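6-carboxyhexanoate--CoA ligase (Aquifex aeolicus, PDB 5TVA) belongs to the BioW family of ligases and binds adenosine monophosphate and coenzyme A. Local coordinates at residues Met8-Asn13 against Lys41-Met46; Leu63-Tyr68 against Ile197-Ile202; Leu117-Thr122 against Val219-Leu224. One frame throughout, in Å; residues are numbered along the deposited sequence.

Contact 1 of 3, residues Met8-Asn13 against Lys41-Met46. With COA (coenzyme A), chain D.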
loop_
_atom_site.group_PDB
_atom_site.type_symbol
_atom_site.label_atom_id
_atom_site.label_comp_id
_atom_site.label_asym_id
_atom_site.label_seq_id
_atom_site.Cartn_x
_atom_site.Cartn_y
_atom_site.Cartn_z
ATOM N N MET A 8 5.869 -2.097 14.052
ATOM C CA MET A 8 6.679 -0.964 14.475
ATOM C C MET A 8 6.185 0.299 13.789
ATOM O O MET A 8 5.886 0.286 12.595
ATOM C CB MET A 8 8.158 -1.206 14.134
ATOM C CG MET A 8 9.144 -0.060 14.521
ATOM S SD MET A 8 9.227 1.356 13.379
ATOM C CE MET A 8 9.873 0.571 11.901
ATOM N N ARG A 9 6.096 1.386 14.548
ATOM C CA ARG A 9 5.917 2.727 14.007
ATOM C C ARG A 9 6.869 3.662 14.738
ATOM O O ARG A 9 7.198 3.434 15.907
ATOM C CB ARG A 9 4.486 3.216 14.174
ATOM C CG ARG A 9 4.106 3.450 15.631
ATOM C CD ARG A 9 2.646 3.798 15.759
ATOM N NE ARG A 9 2.330 4.389 17.054
ATOM C CZ ARG A 9 1.774 3.712 18.054
ATOM N NH1 ARG A 9 1.468 2.429 17.895
ATOM N NH2 ARG A 9 1.524 4.308 19.206
ATOM N N ALA A 10 7.324 4.708 14.044
ATOM C CA ALA A 10 8.289 5.650 14.614
ATOM C C ALA A 10 7.971 7.059 14.145
ATOM O O ALA A 10 7.568 7.261 12.996
ATOM C CB ALA A 10 9.733 5.291 14.244
ATOM N N GLN A 11 8.124 8.022 15.051
ATOM C CA GLN A 11 7.847 9.428 14.803
ATOM C C GLN A 11 9.114 10.252 14.988
ATOM O O GLN A 11 10.059 9.845 15.671
ATOM C CB GLN A 11 6.755 9.983 15.744
ATOM C CG GLN A 11 5.359 9.554 15.381
ATOM C CD GLN A 11 4.312 10.140 16.299
ATOM O OE1 GLN A 11 4.589 10.453 17.465
ATOM N NE2 GLN A 11 3.095 10.308 15.776
ATOM N N LYS A 12 9.112 11.428 14.373
ATOM C CA LYS A 12 10.143 12.431 14.596
ATOM C C LYS A 12 9.477 13.791 14.489
ATOM O O LYS A 12 8.848 14.088 13.469
ATOM C CB LYS A 12 11.290 12.308 13.596
ATOM C CG LYS A 12 12.600 12.755 14.203
ATOM C CD LYS A 12 13.463 13.559 13.234
ATOM C CE LYS A 12 14.636 14.250 13.953
ATOM N NZ LYS A 12 14.924 15.621 13.406
ATOM N N ASN A 13 9.597 14.597 15.546
ATOM C CA ASN A 13 8.959 15.909 15.610
ATOM C C ASN A 13 7.460 15.802 15.381
ATOM O O ASN A 13 6.867 16.619 14.676
ATOM C CB ASN A 13 9.576 16.889 14.602
ATOM C CG ASN A 13 11.084 17.027 14.750
ATOM O OD1 ASN A 13 11.836 16.842 13.789
ATOM N ND2 ASN A 13 11.532 17.366 15.950
ATOM N N LYS A 41 16.209 5.959 10.586
ATOM C CA LYS A 41 17.500 6.598 10.847
ATOM C C LYS A 41 17.444 7.467 12.101
ATOM O O LYS A 41 18.261 7.317 13.022
ATOM C CB LYS A 41 17.937 7.437 9.629
ATOM C CG LYS A 41 18.139 6.686 8.303
ATOM C CD LYS A 41 18.365 5.155 8.599
ATOM C CE LYS A 41 19.688 4.738 9.351
ATOM N NZ LYS A 41 19.495 3.467 10.152
ATOM N N GLU A 42 16.493 8.396 12.141
ATOM C CA GLU A 42 16.283 9.299 13.266
ATOM C C GLU A 42 14.835 9.161 13.703
ATOM O O GLU A 42 13.956 9.035 12.857
ATOM C CB GLU A 42 16.581 10.766 12.870
ATOM C CG GLU A 42 17.115 11.676 13.986
ATOM C CD GLU A 42 18.120 10.979 14.889
ATOM O OE1 GLU A 42 17.820 10.828 16.105
ATOM O OE2 GLU A 42 19.209 10.598 14.390
ATOM N N PHE A 43 14.588 9.176 15.016
ATOM C CA PHE A 43 13.241 9.172 15.566
ATOM C C PHE A 43 13.334 9.634 17.006
ATOM O O PHE A 43 14.349 9.421 17.664
ATOM C CB PHE A 43 12.596 7.783 15.511
ATOM C CG PHE A 43 13.313 6.737 16.341
ATOM C CD1 PHE A 43 14.378 6.000 15.808
ATOM C CD2 PHE A 43 12.910 6.478 17.645
ATOM C CE1 PHE A 43 15.033 5.020 16.569
ATOM C CE2 PHE A 43 13.565 5.510 18.418
ATOM C CZ PHE A 43 14.628 4.778 17.881
ATOM N N ASP A 44 12.281 10.284 17.487
ATOM C CA ASP A 44 12.131 10.651 18.885
ATOM C C ASP A 44 11.165 9.738 19.635
ATOM O O ASP A 44 11.091 9.805 20.870
ATOM C CB ASP A 44 11.629 12.098 19.002
ATOM C CG ASP A 44 12.390 13.063 18.108
ATOM O OD1 ASP A 44 13.545 13.404 18.439
ATOM O OD2 ASP A 44 11.824 13.506 17.089
ATOM N N PHE A 45 10.389 8.924 18.919
ATOM C CA PHE A 45 9.446 8.002 19.544
ATOM C C PHE A 45 9.294 6.787 18.645
ATOM O O PHE A 45 9.176 6.929 17.427
ATOM C CB PHE A 45 8.066 8.636 19.784
ATOM C CG PHE A 45 7.029 7.664 20.294
ATOM C CD1 PHE A 45 6.982 7.306 21.634
ATOM C CD2 PHE A 45 6.103 7.093 19.426
ATOM C CE1 PHE A 45 6.009 6.410 22.104
ATOM C CE2 PHE A 45 5.134 6.202 19.888
ATOM C CZ PHE A 45 5.096 5.853 21.222
ATOM N N MET A 46 9.314 5.595 19.246
ATOM C CA MET A 46 9.042 4.365 18.517
ATOM C C MET A 46 8.179 3.442 19.366
ATOM O O MET A 46 8.398 3.302 20.571
ATOM C CB MET A 46 10.327 3.639 18.110
ATOM C CG MET A 46 10.060 2.312 17.428
ATOM S SD MET A 46 11.554 1.318 17.250
ATOM C CE MET A 46 12.347 2.277 15.972
HETATM N N1A COA D . 1.180 6.537 8.718
HETATM C C2A COA D . 0.912 7.540 9.568
HETATM N N3A COA D . 0.613 7.310 10.840
HETATM C C4A COA D . 0.541 6.048 11.309
HETATM C C5A COA D . 0.809 4.976 10.455
HETATM C C6A COA D . 1.142 5.279 9.110
HETATM N N6A COA D . 1.426 4.140 8.146
HETATM N N7A COA D . 0.695 3.842 11.149
HETATM C C8A COA D . 0.365 4.159 12.386
HETATM N N9A COA D . 0.302 5.487 12.506
HETATM C C1B COA D . -0.144 6.088 13.796
HETATM C C2B COA D . -0.368 7.298 14.101
HETATM O O2B COA D . -1.098 8.065 13.090
HETATM C C3B COA D . -1.493 6.826 15.250
HETATM O O3B COA D . -2.631 6.313 14.506
HETATM P P3B COA D . -4.160 6.982 14.313
HETATM O O7A COA D . -5.131 5.851 14.464
HETATM O O8A COA D . -4.464 8.065 15.303
HETATM O O9A COA D . -4.330 7.553 12.930
HETATM C C4B COA D . -0.896 5.892 15.935
HETATM O O4B COA D . 0.388 5.508 15.127
HETATM C C5B COA D . -1.757 4.565 16.196
HETATM O O5B COA D . -1.761 3.749 15.075
HETATM P P1A COA D . -1.785 2.075 15.108
HETATM O O1A COA D . -2.988 1.579 14.295
HETATM O O2A COA D . -1.820 1.510 16.508
HETATM O O3A COA D . -0.434 1.554 14.324
HETATM P P2A COA D . 0.352 0.076 14.510
HETATM O O4A COA D . 1.240 0.219 15.753
HETATM O O5A COA D . -0.645 -1.057 14.795
HETATM O O6A COA D . 1.270 -0.185 13.116
HETATM C CBP COA D . 1.878 -0.104 10.606
HETATM C CCP COA D . 0.768 0.064 11.763
HETATM C CDP COA D . 2.873 1.085 10.664
HETATM C CEP COA D . 2.755 -1.335 10.922
HETATM C CAP COA D . 1.176 -0.217 9.142
HETATM O OAP COA D . 1.155 0.981 8.460
HETATM C C9P COA D . 1.825 -1.228 8.156
HETATM O O9P COA D . 1.443 -2.377 8.081
HETATM N N8P COA D . 2.914 -0.813 7.276
HETATM C C7P COA D . 3.575 -1.774 6.334
HETATM C C6P COA D . 3.396 -1.387 4.874
HETATM C C5P COA D . 4.025 -0.007 4.468
HETATM O O5P COA D . 3.847 0.962 5.104
HETATM N N4P COA D . 4.846 0.048 3.231
HETATM C C3P COA D . 5.492 1.363 2.826
HETATM C C2P COA D . 5.945 1.248 1.366
HETATM S S1P COA D . 4.464 0.712 0.454
#

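Contact 2 of 3, residues Leu63-Tyr68 against Ile197-Ile202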
loop_
_atom_site.group_PDB
_atom_site.type_symbol
_atom_site.label_atom_id
_atom_site.label_comp_id
_atom_site.label_asym_id
_atom_site.label_seq_id
_atom_site.Cartn_x
_atom_site.Cartn_y
_atom_site.Cartn_z
ATOM N N LEU A 63 0.263 -11.910 -9.234
ATOM C CA LEU A 63 0.092 -10.740 -10.076
ATOM C C LEU A 63 1.226 -10.646 -11.085
ATOM O O LEU A 63 2.377 -10.965 -10.776
ATOM C CB LEU A 63 0.066 -9.464 -9.237
ATOM C CG LEU A 63 -1.016 -9.207 -8.199
ATOM C CD1 LEU A 63 -0.722 -7.877 -7.526
ATOM C CD2 LEU A 63 -2.389 -9.194 -8.853
ATOM N N LYS A 64 0.892 -10.203 -12.291
ATOM C CA LYS A 64 1.886 -9.854 -13.293
ATOM C C LYS A 64 2.433 -8.459 -13.009
ATOM O O LYS A 64 1.682 -7.536 -12.674
ATOM C CB LYS A 64 1.263 -9.902 -14.691
ATOM C CG LYS A 64 1.675 -11.099 -15.534
ATOM C CD LYS A 64 1.822 -12.368 -14.695
ATOM C CE LYS A 64 2.733 -13.371 -15.398
ATOM N NZ LYS A 64 2.990 -14.576 -14.562
ATOM N N ILE A 65 3.745 -8.305 -13.137
ATOM C CA ILE A 65 4.397 -7.018 -12.911
ATOM C C ILE A 65 4.778 -6.420 -14.253
ATOM O O ILE A 65 5.242 -7.131 -15.149
ATOM C CB ILE A 65 5.639 -7.156 -12.004
ATOM C CG1 ILE A 65 5.295 -7.946 -10.739
ATOM C CG2 ILE A 65 6.225 -5.764 -11.659
ATOM C CD1 ILE A 65 6.443 -8.062 -9.777
ATOM N N SER A 66 4.592 -5.109 -14.388
ATOM C CA SER A 66 5.030 -4.387 -15.574
ATOM C C SER A 66 5.407 -2.974 -15.164
ATOM O O SER A 66 5.083 -2.511 -14.061
ATOM C CB SER A 66 3.953 -4.357 -16.667
ATOM O OG SER A 66 2.830 -3.587 -16.264
ATOM N N THR A 67 6.079 -2.285 -16.083
ATOM C CA THR A 67 6.761 -1.033 -15.785
ATOM C C THR A 67 6.609 -0.072 -16.958
ATOM O O THR A 67 6.756 -0.476 -18.115
ATOM C CB THR A 67 8.245 -1.307 -15.495
ATOM O OG1 THR A 67 8.344 -2.243 -14.408
ATOM C CG2 THR A 67 8.982 -0.020 -15.160
ATOM N N TYR A 68 6.315 1.199 -16.660
ATOM C CA TYR A 68 6.064 2.188 -17.699
ATOM C C TYR A 68 6.640 3.538 -17.300
ATOM O O TYR A 68 6.501 3.971 -16.149
ATOM C CB TYR A 68 4.562 2.320 -17.992
ATOM C CG TYR A 68 3.984 1.065 -18.598
ATOM C CD1 TYR A 68 4.009 0.856 -19.973
ATOM C CD2 TYR A 68 3.462 0.063 -17.790
ATOM C CE1 TYR A 68 3.501 -0.302 -20.531
ATOM C CE2 TYR A 68 2.952 -1.106 -18.336
ATOM C CZ TYR A 68 2.967 -1.281 -19.709
ATOM O OH TYR A 68 2.457 -2.438 -20.259
ATOM N N ILE A 197 -5.049 -6.291 -14.459
ATOM C CA ILE A 197 -3.937 -5.506 -14.980
ATOM C C ILE A 197 -2.630 -5.809 -14.266
ATOM O O ILE A 197 -1.580 -5.285 -14.672
ATOM C CB ILE A 197 -4.237 -3.998 -14.887
ATOM C CG1 ILE A 197 -4.472 -3.591 -13.432
ATOM C CG2 ILE A 197 -5.426 -3.651 -15.767
ATOM C CD1 ILE A 197 -4.557 -2.076 -13.198
ATOM N N GLY A 198 -2.659 -6.636 -13.218
ATOM C CA GLY A 198 -1.473 -6.960 -12.459
ATOM C C GLY A 198 -1.022 -5.775 -11.632
ATOM O O GLY A 198 -1.826 -4.959 -11.164
ATOM N N TYR A 199 0.299 -5.673 -11.456
ATOM C CA TYR A 199 0.933 -4.594 -10.703
ATOM C C TYR A 199 1.696 -3.734 -11.707
ATOM O O TYR A 199 2.662 -4.197 -12.332
ATOM C CB TYR A 199 1.838 -5.172 -9.614
ATOM C CG TYR A 199 2.615 -4.164 -8.784
ATOM C CD1 TYR A 199 2.012 -3.496 -7.727
ATOM C CD2 TYR A 199 3.964 -3.901 -9.041
ATOM C CE1 TYR A 199 2.717 -2.582 -6.949
ATOM C CE2 TYR A 199 4.679 -2.980 -8.267
ATOM C CZ TYR A 199 4.051 -2.330 -7.219
ATOM O OH TYR A 199 4.730 -1.408 -6.432
ATOM N N VAL A 200 1.255 -2.490 -11.869
ATOM C CA VAL A 200 1.671 -1.650 -12.987
ATOM C C VAL A 200 2.421 -0.450 -12.420
ATOM O O VAL A 200 1.816 0.478 -11.878
ATOM C CB VAL A 200 0.477 -1.223 -13.850
ATOM C CG1 VAL A 200 0.956 -0.544 -15.106
ATOM C CG2 VAL A 200 -0.341 -2.446 -14.217
ATOM N N ARG A 201 3.751 -0.460 -12.550
ATOM C CA ARG A 201 4.587 0.599 -11.993
ATOM C C ARG A 201 4.711 1.740 -12.993
ATOM O O ARG A 201 4.934 1.506 -14.180
ATOM C CB ARG A 201 5.955 0.034 -11.634
ATOM C CG ARG A 201 5.854 -1.416 -11.156
ATOM C CD ARG A 201 7.196 -1.999 -10.807
ATOM N NE ARG A 201 7.996 -1.042 -10.056
ATOM C CZ ARG A 201 9.182 -0.597 -10.459
ATOM N NH1 ARG A 201 9.697 -1.046 -11.598
ATOM N NH2 ARG A 201 9.852 0.275 -9.714
ATOM N N ILE A 202 4.535 2.972 -12.522
ATOM C CA ILE A 202 4.321 4.096 -13.426
ATOM C C ILE A 202 5.091 5.312 -12.922
ATOM O O ILE A 202 4.837 5.792 -11.811
ATOM C CB ILE A 202 2.827 4.421 -13.569
ATOM C CG1 ILE A 202 2.130 3.281 -14.320
ATOM C CG2 ILE A 202 2.633 5.768 -14.252
ATOM C CD1 ILE A 202 0.615 3.329 -14.266
HETATM O O HOH W 1 1.352 -6.244 -14.794
#

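Contact 3 of 3, residues Leu117-Thr122 against Val219-Leu224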
loop_
_atom_site.group_PDB
_atom_site.type_symbol
_atom_site.label_atom_id
_atom_site.label_comp_id
_atom_site.label_asym_id
_atom_site.label_seq_id
_atom_site.Cartn_x
_atom_site.Cartn_y
_atom_site.Cartn_z
ATOM N N LEU A 117 -11.111 5.033 0.588
ATOM C CA LEU A 117 -11.998 3.963 0.109
ATOM C C LEU A 117 -13.008 4.601 -0.842
ATOM O O LEU A 117 -13.947 5.280 -0.407
ATOM C CB LEU A 117 -12.705 3.257 1.269
ATOM C CG LEU A 117 -11.782 2.456 2.193
ATOM C CD1 LEU A 117 -12.501 1.999 3.420
ATOM C CD2 LEU A 117 -11.198 1.267 1.473
ATOM N N MET A 118 -12.823 4.377 -2.138
ATOM C CA MET A 118 -13.664 5.001 -3.153
ATOM C C MET A 118 -14.682 4.011 -3.707
ATOM O O MET A 118 -14.314 2.923 -4.178
ATOM C CB MET A 118 -12.811 5.569 -4.289
ATOM C CG MET A 118 -13.630 6.013 -5.489
ATOM S SD MET A 118 -12.762 7.163 -6.571
ATOM C CE MET A 118 -12.550 8.555 -5.461
ATOM N N ASP A 119 -15.960 4.404 -3.662
ATOM C CA ASP A 119 -17.040 3.692 -4.340
ATOM C C ASP A 119 -16.760 3.542 -5.837
ATOM O O ASP A 119 -16.745 4.553 -6.546
ATOM C CB ASP A 119 -18.355 4.458 -4.103
ATOM C CG ASP A 119 -19.597 3.630 -4.401
ATOM O OD1 ASP A 119 -19.604 2.883 -5.399
ATOM O OD2 ASP A 119 -20.575 3.721 -3.607
ATOM N N ILE A 120 -16.548 2.309 -6.333
ATOM C CA ILE A 120 -16.241 2.102 -7.757
ATOM C C ILE A 120 -17.289 2.746 -8.641
ATOM O O ILE A 120 -16.984 3.257 -9.727
ATOM C CB ILE A 120 -16.149 0.606 -8.112
ATOM C CG1 ILE A 120 -17.292 -0.174 -7.453
ATOM C CG2 ILE A 120 -14.716 0.055 -8.030
ATOM C CD1 ILE A 120 -17.229 -1.636 -7.740
ATOM N N GLU A 121 -18.557 2.673 -8.215
ATOM C CA GLU A 121 -19.660 3.081 -9.068
ATOM C C GLU A 121 -19.834 4.589 -9.093
ATOM O O GLU A 121 -20.179 5.142 -10.137
ATOM C CB GLU A 121 -20.949 2.397 -8.607
ATOM C CG GLU A 121 -20.902 0.879 -8.707
ATOM C CD GLU A 121 -22.152 0.204 -8.123
ATOM O OE1 GLU A 121 -22.634 0.620 -7.041
ATOM O OE2 GLU A 121 -22.661 -0.744 -8.756
ATOM N N THR A 122 -19.584 5.278 -7.981
ATOM C CA THR A 122 -19.949 6.681 -7.875
ATOM C C THR A 122 -18.778 7.620 -7.592
ATOM O O THR A 122 -18.972 8.844 -7.635
ATOM C CB THR A 122 -21.014 6.875 -6.778
ATOM O OG1 THR A 122 -20.433 6.652 -5.487
ATOM C CG2 THR A 122 -22.187 5.891 -6.968
ATOM N N VAL A 219 -13.499 0.063 -4.248
ATOM C CA VAL A 219 -14.270 -0.995 -3.594
ATOM C C VAL A 219 -15.752 -0.896 -3.950
ATOM O O VAL A 219 -16.301 0.190 -4.146
ATOM C CB VAL A 219 -14.127 -0.964 -2.047
ATOM C CG1 VAL A 219 -12.668 -1.132 -1.605
ATOM C CG2 VAL A 219 -14.740 0.309 -1.475
ATOM N N SER A 220 -16.409 -2.050 -3.998
ATOM C CA SER A 220 -17.858 -2.096 -4.164
ATOM C C SER A 220 -18.521 -1.808 -2.820
ATOM O O SER A 220 -18.243 -2.505 -1.837
ATOM C CB SER A 220 -18.274 -3.461 -4.697
ATOM O OG SER A 220 -19.615 -3.435 -5.146
ATOM N N ARG A 221 -19.368 -0.770 -2.761
ATOM C CA ARG A 221 -19.948 -0.394 -1.475
ATOM C C ARG A 221 -20.659 -1.559 -0.797
ATOM O O ARG A 221 -20.642 -1.656 0.432
ATOM C CB ARG A 221 -20.932 0.776 -1.589
ATOM C CG ARG A 221 -21.239 1.330 -0.196
ATOM C CD ARG A 221 -22.550 2.065 -0.086
ATOM N NE ARG A 221 -22.457 3.518 -0.210
ATOM C CZ ARG A 221 -22.708 4.383 0.774
ATOM N NH1 ARG A 221 -23.045 3.953 1.985
ATOM N NH2 ARG A 221 -22.603 5.687 0.544
ATOM N N LYS A 222 -21.277 -2.453 -1.565
ATOM C CA LYS A 222 -22.035 -3.519 -0.927
ATOM C C LYS A 222 -21.151 -4.447 -0.109
ATOM O O LYS A 222 -21.679 -5.210 0.707
ATOM C CB LYS A 222 -22.812 -4.318 -1.980
ATOM C CG LYS A 222 -21.928 -5.217 -2.789
ATOM C CD LYS A 222 -22.647 -5.859 -3.964
ATOM C CE LYS A 222 -21.640 -6.107 -5.078
ATOM N NZ LYS A 222 -21.918 -7.426 -5.704
ATOM N N GLU A 223 -19.834 -4.396 -0.310
ATOM C CA GLU A 223 -18.860 -5.239 0.376
ATOM C C GLU A 223 -17.986 -4.450 1.337
ATOM O O GLU A 223 -16.973 -4.985 1.808
ATOM C CB GLU A 223 -17.947 -5.938 -0.636
ATOM C CG GLU A 223 -18.603 -6.897 -1.618
ATOM C CD GLU A 223 -17.679 -7.198 -2.791
ATOM O OE1 GLU A 223 -18.176 -7.350 -3.933
ATOM O OE2 GLU A 223 -16.442 -7.260 -2.576
ATOM N N LEU A 224 -18.340 -3.189 1.622
ATOM C CA LEU A 224 -17.447 -2.296 2.356
ATOM C C LEU A 224 -17.066 -2.871 3.714
ATOM O O LEU A 224 -15.884 -2.873 4.098
ATOM C CB LEU A 224 -18.100 -0.921 2.519
ATOM C CG LEU A 224 -17.338 0.143 3.314
ATOM C CD1 LEU A 224 -16.007 0.530 2.648
ATOM C CD2 LEU A 224 -18.173 1.371 3.509
#

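Contact 1 of 3, residues Met8-Asn13 against Lys41-Met46
Gln-11 and Phe-45 form an antiparallel hydrogen-bonded pair, and Ala-10 and Met-46 the non-hydrogen-bonded pair next to it. Gln-11 N donates to Phe-45 O at 2.8 Å in a nearly straight bond. Gln-11 O accepts from Asp-44 N at 2.9 Å and more weakly from Phe-45 N. Two residues therefore face one, which makes a classic beta bulge where the strand 45-52 begins. Asp-44 has two conformers, and one of them turns the carboxylate back to the other strand. In that conformer OD2 accepts from Asn-13 N at 2.9 Å, a bond that is tentative for this reason. The aliphatic part of Lys-12 crosses Glu-42, CE to CG 3.6 Å. On the face of Ala-10 and Met-46 the packing is apolar. Met-46 CG sits 3.9 Å from Met-8 CG, and the Ala-10 methyl lies near Phe-43 CB. On the other face the Gln-11 and Phe-45 side chains run side by side, with the amide turned 61° from the ring plane. Arg-9 is part of the coenzyme A pocket. Its chain is extended from CG to NE (chi2 -174°), which carries the guanidinium to the ligand. NH1 donates to O4A of coenzyme A at 3.1 Å, and ligand atom C4B lies over one guanidinium face. NH2 approaches the edge of the Phe-45 ring. Strand 3-12 is central in a three-stranded antiparallel sheet, between 15-25 and 45-52. Helix 29-37 packs on this sheet, through Leu-36 against Met-8 and Leu-37 against Met-46.

Contact 2 of 3, residues Leu63-Tyr68 against Ile197-Ile202
The Tyr-199 ring meets Ile-65 at its edge, with Ile-65 CG2 in the ring plane and 3.9 Å from CD2. The two segments are neighbouring parallel strands at one border of a six-stranded mixed sheet, with 65-69 outermost within the chain. The Tyr-191 ring meets that of Tyr-199 with the planes about 45° apart, and Ala-163 and Leu-164 of helix 158-173 also touch the Tyr-199 side chain. The Tyr-68 ring has Arg-201 O near its plane, at the edge, while Val-200 CG1 approaches obliquely, 3.7 Å from CD2. Phe-79 of helix 73-85 meets this second ring. Ile-65, Thr-67, Tyr-199 and Arg-201 share one face, and Ser-66, Tyr-68, Val-200 and Ile-202 the other. Helices pack on both faces. Backbone bonds alternate between the strands: Lys-64 O accepts from Tyr-199 N at 2.6 Å, Ser-66 N reaches Tyr-199 O, and Ser-66 O takes Arg-201 N. Gly-198, with positive phi (71°), brings its CA within 3.2 Å of Lys-64 O. Arg-201 lies alongside Thr-67, and its bend at chi3 (43°) turns the guanidinium edge to the hydroxyl. The resulting bond, Arg-201 NH1 to Thr-67 OG1, is weak at 3.3 Å.

Contact 3 of 3, residues Leu117-Thr122 against Val219-Leu224
Met-118 O accepts the backbone N of Val-219 at 3.0 Å in a nearly straight bond. Val-219 then returns a bond, its O taking Ile-120 N at 3.1 Å. That donor stands above the carbonyl plane, 39° out of it. Asp-119, between the two bonded residues, points its CB away from the other segment. Its CG is anti to the backbone N (chi1 -163°), and the carboxylate is shared. OD1 takes Glu-121 N at 3.0 Å, closing an Asx turn at the end of the strand. OD2 comes back toward the guanidinium edge of Arg-221 in a long salt bridge, 3.9 Å to NE. The two planes are 58° apart. Here two parallel strands, 116-119 and 214-219, finish side by side at a border of the six-stranded mixed sheet. The chain after Val-219 goes through a short 3-10 segment into helix 224-233, with Glu-223 at the N-cap. Ile-120 lays CD1 against Ser-220 CA and CB, both at 3.7 Å. At the opposite end of the contact Leu-117 uses both methyls. CD2 touches Val-219 CG1, and CD1 meets Leu-224 CD1 at 3.9 Å, in the first turn of the helix.

Contacts 2 and 3 belong to the same six-stranded mixed sheet and hold its two border strands, 65-69 and 116-119, each to a parallel neighbour. Their centres are about 23 Å apart. Their segments alternate along the chain, so 63-68 and 117-122 come first and 197-202 and 219-224 follow. The later part of the chain supplies the inner partners of both border strands. Contact 1 closes before either opens. It lies in a separate three-stranded antiparallel sheet, its centre about 32 Å from that of contact 2 and about 34 Å from that of contact 3, across the chain's centre. Contact 1 contributes Arg-9 to the coenzyme A pocket. The side chain of Leu-117 is about 8 Å from adenosine monophosphate.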